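Local coordinates for protein putative agmatine deiminase (Streptococcus mutans, PDB 2EWO) that probably hydrolyses agmatine to N-carbamoylputrescine and ammonia, at residues 112-124 / 150-162. Numbering follows the deposited sequence.
Sequences DLRAVDWEFNAWG and VDSYKTKDFVLEG
Leu-113 sets its CG 4.1 Å from CG2 of Val-150, and a water bridges its carbonyl O to the backbone N of Asp-151. Arg-114, its chain bent at chi2 and chi3, crosses the Tyr-153 side chain at a slant, guanidinium and ring planes 52° apart, and NE donates to Tyr-153 OH (3.0 Å) within 5° of the guanidinium plane; Asp-13 forms a salt bridge with NH2 and a weak hydrogen bond with the same phenol. From Ala-115 on, the backbones pair as parallel strands: Tyr-153 N donates to Ala-115 O, Asp-117 N to Tyr-153 O, and Thr-155 N to Asp-117 O. Val-116 lies on the same sheet face as Tyr-153 and brings CG2 to the Thr-155 methyl. On the other face Asp-117, with CG anti to the backbone N (chi1 176°), meets Lys-154 in a long salt bridge, OD2 to NZ 3.3 Å; Arg-4 is a second cationic partner of OD2. The ammonium also donates to Trp-118 O (3.1 Å), from above the carbonyl plane. The Trp-118 indole is sandwiched: Val-116 CG2 covers one face toward the rim, while Leu-160 CD2 makes a CH-pi contact over the other, 3.7 Å from the six-membered ring centroid. Thr-155 CG2 adds contacts at CE3 and CZ3, and Thr-104 holds NE1. At the end of the type II turn from Thr-155 to Phe-158, Glu-119 N donates to Phe-158 O (3.2 Å). Further on, Trp-123 CD1 approaches Glu-161 OE1, whose carboxylate forms a salt bridge with Arg-185. Helix 137-146, touching Ala-115 and Asp-117, links strands 113-119 and 152-155 into a beta-alpha-beta unit, consistent with the beta/alpha propeller of guanidino-group modifying enzymes.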
loop_
_atom_site.group_PDB
_atom_site.type_symbol
_atom_site.label_atom_id
_atom_site.label_comp_id
_atom_site.label_asym_id
_atom_site.label_seq_id
_atom_site.Cartn_x
_atom_site.Cartn_y
_atom_site.Cartn_z
ATOM N N ASP A 112 29.990 -20.765 -10.732
ATOM C CA ASP A 112 29.228 -19.534 -10.944
ATOM C C ASP A 112 27.732 -19.809 -11.191
ATOM O O ASP A 112 27.364 -20.811 -11.809
ATOM C CB ASP A 112 29.817 -18.739 -12.130
ATOM C CG ASP A 112 31.348 -18.545 -12.035
ATOM O OD1 ASP A 112 31.929 -18.728 -10.932
ATOM O OD2 ASP A 112 31.970 -18.198 -13.071
ATOM N N LEU A 113 26.876 -18.922 -10.691
ATOM C CA LEU A 113 25.428 -19.046 -10.872
ATOM C C LEU A 113 24.879 -17.770 -11.505
ATOM O O LEU A 113 24.928 -16.701 -10.904
ATOM C CB LEU A 113 24.724 -19.280 -9.532
ATOM C CG LEU A 113 23.184 -19.269 -9.589
ATOM C CD1 LEU A 113 22.683 -20.475 -10.366
ATOM C CD2 LEU A 113 22.606 -19.275 -8.183
ATOM N N ARG A 114 24.354 -17.900 -12.717
ATOM C CA ARG A 114 23.789 -16.781 -13.451
ATOM C C ARG A 114 22.273 -16.965 -13.523
ATOM O O ARG A 114 21.705 -17.709 -12.731
ATOM C CB ARG A 114 24.371 -16.772 -14.851
ATOM C CG ARG A 114 24.954 -15.466 -15.265
ATOM C CD ARG A 114 26.440 -15.403 -15.045
ATOM N NE ARG A 114 27.078 -14.935 -16.269
ATOM C CZ ARG A 114 28.244 -14.301 -16.323
ATOM N NH1 ARG A 114 28.924 -14.058 -15.206
ATOM N NH2 ARG A 114 28.718 -13.896 -17.498
ATOM N N ALA A 115 21.618 -16.294 -14.469
ATOM C CA ALA A 115 20.161 -16.421 -14.641
ATOM C C ALA A 115 19.635 -15.666 -15.862
ATOM O O ALA A 115 20.288 -14.767 -16.380
ATOM C CB ALA A 115 19.424 -15.945 -13.385
ATOM N N VAL A 116 18.450 -16.040 -16.325
ATOM C CA VAL A 116 17.861 -15.370 -17.472
ATOM C C VAL A 116 16.488 -14.869 -17.073
ATOM O O VAL A 116 15.599 -15.658 -16.762
ATOM C CB VAL A 116 17.729 -16.311 -18.695
ATOM C CG1 VAL A 116 17.200 -17.655 -18.257
ATOM C CG2 VAL A 116 16.790 -15.698 -19.729
ATOM N N ASP A 117 16.328 -13.550 -17.060
ATOM C CA ASP A 117 15.054 -12.948 -16.695
ATOM C C ASP A 117 14.272 -12.633 -17.966
ATOM O O ASP A 117 14.710 -11.831 -18.792
ATOM C CB ASP A 117 15.299 -11.681 -15.863
ATOM C CG ASP A 117 14.018 -10.946 -15.514
ATOM O OD1 ASP A 117 12.927 -11.558 -15.568
ATOM O OD2 ASP A 117 14.109 -9.750 -15.168
ATOM N N TRP A 118 13.125 -13.291 -18.126
ATOM C CA TRP A 118 12.273 -13.093 -19.298
ATOM C C TRP A 118 11.282 -11.967 -19.028
ATOM O O TRP A 118 11.209 -11.426 -17.920
ATOM C CB TRP A 118 11.486 -14.377 -19.635
ATOM C CG TRP A 118 12.277 -15.684 -19.577
ATOM C CD1 TRP A 118 12.336 -16.566 -18.529
ATOM C CD2 TRP A 118 13.145 -16.217 -20.589
ATOM N NE1 TRP A 118 13.186 -17.602 -18.825
ATOM C CE2 TRP A 118 13.696 -17.413 -20.081
ATOM C CE3 TRP A 118 13.512 -15.798 -21.879
ATOM C CZ2 TRP A 118 14.596 -18.190 -20.814
ATOM C CZ3 TRP A 118 14.409 -16.576 -22.604
ATOM C CH2 TRP A 118 14.938 -17.754 -22.068
ATOM N N GLU A 119 10.517 -11.617 -20.050
ATOM C CA GLU A 119 9.512 -10.577 -19.908
ATOM C C GLU A 119 8.230 -11.286 -19.536
ATOM O O GLU A 119 7.893 -12.301 -20.132
ATOM C CB GLU A 119 9.309 -9.855 -21.226
ATOM C CG GLU A 119 10.585 -9.438 -21.867
ATOM C CD GLU A 119 10.592 -7.970 -22.154
ATOM O OE1 GLU A 119 9.618 -7.502 -22.778
ATOM O OE2 GLU A 119 11.564 -7.288 -21.761
ATOM N N PHE A 120 7.510 -10.752 -18.561
ATOM C CA PHE A 120 6.261 -11.363 -18.111
ATOM C C PHE A 120 5.082 -10.439 -18.387
ATOM O O PHE A 120 5.115 -9.275 -18.008
ATOM C CB PHE A 120 6.347 -11.639 -16.609
ATOM C CG PHE A 120 5.099 -12.225 -16.020
ATOM C CD1 PHE A 120 4.717 -13.526 -16.328
ATOM C CD2 PHE A 120 4.318 -11.482 -15.135
ATOM C CE1 PHE A 120 3.582 -14.084 -15.766
ATOM C CE2 PHE A 120 3.179 -12.027 -14.562
ATOM C CZ PHE A 120 2.809 -13.333 -14.878
ATOM N N ASN A 121 4.034 -10.941 -19.031
ATOM C CA ASN A 121 2.888 -10.084 -19.305
ATOM C C ASN A 121 1.576 -10.711 -18.849
ATOM O O ASN A 121 0.519 -10.435 -19.408
ATOM C CB ASN A 121 2.824 -9.754 -20.794
ATOM C CG ASN A 121 2.725 -10.989 -21.649
ATOM O OD1 ASN A 121 2.514 -10.906 -22.859
ATOM N ND2 ASN A 121 2.883 -12.156 -21.023
ATOM N N ALA A 122 1.660 -11.549 -17.820
ATOM C CA ALA A 122 0.498 -12.233 -17.256
ATOM C C ALA A 122 -0.138 -13.232 -18.224
ATOM O O ALA A 122 -1.368 -13.330 -18.324
ATOM C CB ALA A 122 -0.544 -11.216 -16.785
ATOM N N TRP A 123 0.708 -13.974 -18.936
ATOM C CA TRP A 123 0.230 -14.972 -19.886
ATOM C C TRP A 123 -0.639 -14.337 -20.968
ATOM O O TRP A 123 -1.838 -14.608 -21.046
ATOM C CB TRP A 123 -0.577 -16.045 -19.144
ATOM C CG TRP A 123 0.180 -16.663 -18.019
ATOM C CD1 TRP A 123 1.210 -17.557 -18.118
ATOM C CD2 TRP A 123 0.050 -16.351 -16.628
ATOM N NE1 TRP A 123 1.736 -17.814 -16.875
ATOM C CE2 TRP A 123 1.043 -17.087 -15.942
ATOM C CE3 TRP A 123 -0.802 -15.518 -15.893
ATOM C CZ2 TRP A 123 1.206 -17.011 -14.554
ATOM C CZ3 TRP A 123 -0.642 -15.442 -14.514
ATOM C CH2 TRP A 123 0.355 -16.184 -13.860
ATOM N N GLY A 124 -0.041 -13.491 -21.801
ATOM C CA GLY A 124 -0.812 -12.851 -22.856
ATOM C C GLY A 124 -0.688 -11.341 -22.868
ATOM O O GLY A 124 -0.345 -10.750 -23.891
ATOM N N VAL A 150 23.319 -12.978 -7.733
ATOM C CA VAL A 150 23.458 -13.650 -9.011
ATOM C C VAL A 150 23.054 -12.737 -10.154
ATOM O O VAL A 150 21.925 -12.239 -10.199
ATOM C CB VAL A 150 22.601 -14.952 -9.036
ATOM C CG1 VAL A 150 21.309 -14.733 -8.282
ATOM C CG2 VAL A 150 22.308 -15.379 -10.465
ATOM N N ASP A 151 23.990 -12.523 -11.077
ATOM C CA ASP A 151 23.762 -11.667 -12.240
ATOM C C ASP A 151 22.633 -12.238 -13.100
ATOM O O ASP A 151 22.161 -13.343 -12.851
ATOM C CB ASP A 151 25.059 -11.538 -13.051
ATOM C CG ASP A 151 26.210 -10.934 -12.229
ATOM O OD1 ASP A 151 25.948 -10.428 -11.116
ATOM O OD2 ASP A 151 27.377 -10.958 -12.692
ATOM N N SER A 152 22.184 -11.494 -14.101
ATOM C CA SER A 152 21.101 -11.994 -14.926
ATOM C C SER A 152 21.134 -11.425 -16.321
ATOM O O SER A 152 21.729 -10.380 -16.562
ATOM C CB SER A 152 19.758 -11.659 -14.288
ATOM O OG SER A 152 19.595 -10.254 -14.200
ATOM N N TYR A 153 20.487 -12.142 -17.236
ATOM C CA TYR A 153 20.385 -11.748 -18.630
ATOM C C TYR A 153 18.944 -11.327 -18.829
ATOM O O TYR A 153 18.039 -12.023 -18.369
ATOM C CB TYR A 153 20.670 -12.929 -19.559
ATOM C CG TYR A 153 22.055 -13.520 -19.443
ATOM C CD1 TYR A 153 22.375 -14.427 -18.427
ATOM C CD2 TYR A 153 23.057 -13.148 -20.331
ATOM C CE1 TYR A 153 23.666 -14.941 -18.293
ATOM C CE2 TYR A 153 24.341 -13.649 -20.209
ATOM C CZ TYR A 153 24.642 -14.537 -19.185
ATOM O OH TYR A 153 25.943 -14.937 -19.026
ATOM N N LYS A 154 18.726 -10.200 -19.507
ATOM C CA LYS A 154 17.368 -9.706 -19.771
ATOM C C LYS A 154 16.978 -9.829 -21.244
ATOM O O LYS A 154 17.539 -9.158 -22.116
ATOM C CB LYS A 154 17.228 -8.245 -19.341
ATOM C CG LYS A 154 15.820 -7.686 -19.495
ATOM C CD LYS A 154 14.843 -8.424 -18.591
ATOM C CE LYS A 154 13.435 -7.830 -18.670
ATOM N NZ LYS A 154 12.467 -8.567 -17.809
ATOM N N THR A 155 16.006 -10.697 -21.506
ATOM C CA THR A 155 15.509 -10.924 -22.856
ATOM C C THR A 155 14.513 -9.812 -23.197
ATOM O O THR A 155 13.304 -9.988 -23.063
ATOM C CB THR A 155 14.809 -12.302 -22.957
ATOM O OG1 THR A 155 13.780 -12.400 -21.962
ATOM C CG2 THR A 155 15.816 -13.417 -22.750
ATOM N N LYS A 156 15.027 -8.667 -23.636
ATOM C CA LYS A 156 14.160 -7.545 -23.952
ATOM C C LYS A 156 13.192 -7.849 -25.084
ATOM O O LYS A 156 13.574 -8.368 -26.139
ATOM C CB LYS A 156 14.985 -6.291 -24.280
ATOM C CG LYS A 156 14.143 -5.010 -24.401
ATOM C CD LYS A 156 14.978 -3.718 -24.371
ATOM C CE LYS A 156 14.073 -2.472 -24.375
ATOM N NZ LYS A 156 14.791 -1.165 -24.226
ATOM N N ASP A 157 11.928 -7.521 -24.827
ATOM C CA ASP A 157 10.818 -7.711 -25.759
ATOM C C ASP A 157 10.447 -9.164 -26.025
ATOM O O ASP A 157 9.592 -9.449 -26.864
ATOM C CB ASP A 157 11.099 -6.985 -27.074
ATOM C CG ASP A 157 11.149 -5.483 -26.896
ATOM O OD1 ASP A 157 10.201 -4.937 -26.299
ATOM O OD2 ASP A 157 12.124 -4.847 -27.348
ATOM N N PHE A 158 11.086 -10.077 -25.300
ATOM C CA PHE A 158 10.804 -11.500 -25.439
ATOM C C PHE A 158 10.054 -11.979 -24.196
ATOM O O PHE A 158 10.664 -12.207 -23.154
ATOM C CB PHE A 158 12.097 -12.300 -25.578
ATOM C CG PHE A 158 11.868 -13.739 -25.902
ATOM C CD1 PHE A 158 11.508 -14.638 -24.910
ATOM C CD2 PHE A 158 11.949 -14.185 -27.208
ATOM C CE1 PHE A 158 11.226 -15.966 -25.218
ATOM C CE2 PHE A 158 11.671 -15.505 -27.526
ATOM C CZ PHE A 158 11.308 -16.397 -26.529
ATOM N N VAL A 159 8.737 -12.134 -24.310
ATOM C CA VAL A 159 7.914 -12.580 -23.187
ATOM C C VAL A 159 7.746 -14.100 -23.097
ATOM O O VAL A 159 7.041 -14.710 -23.897
ATOM C CB VAL A 159 6.505 -11.906 -23.225
ATOM C CG1 VAL A 159 5.904 -12.009 -24.619
ATOM C CG2 VAL A 159 5.581 -12.563 -22.207
ATOM N N LEU A 160 8.396 -14.702 -22.107
ATOM C CA LEU A 160 8.316 -16.141 -21.894
ATOM C C LEU A 160 8.134 -16.424 -20.405
ATOM O O LEU A 160 8.650 -15.695 -19.565
ATOM C CB LEU A 160 9.595 -16.811 -22.386
ATOM C CG LEU A 160 9.652 -18.329 -22.218
ATOM C CD1 LEU A 160 8.603 -18.976 -23.117
ATOM C CD2 LEU A 160 11.050 -18.838 -22.560
ATOM N N GLU A 161 7.392 -17.474 -20.077
ATOM C CA GLU A 161 7.181 -17.827 -18.679
ATOM C C GLU A 161 7.855 -19.157 -18.375
ATOM O O GLU A 161 7.832 -20.070 -19.198
ATOM C CB GLU A 161 5.687 -17.902 -18.364
ATOM C CG GLU A 161 4.835 -18.399 -19.511
ATOM C CD GLU A 161 4.598 -17.339 -20.574
ATOM O OE1 GLU A 161 3.832 -16.385 -20.298
ATOM O OE2 GLU A 161 5.182 -17.460 -21.677
ATOM N N GLY A 162 8.459 -19.254 -17.194
ATOM C CA GLY A 162 9.148 -20.471 -16.790
ATOM C C GLY A 162 8.448 -21.787 -17.100
ATOM O O GLY A 162 8.993 -22.620 -17.818
HETATM O O HOH W 1 26.231 -14.188 -10.531
#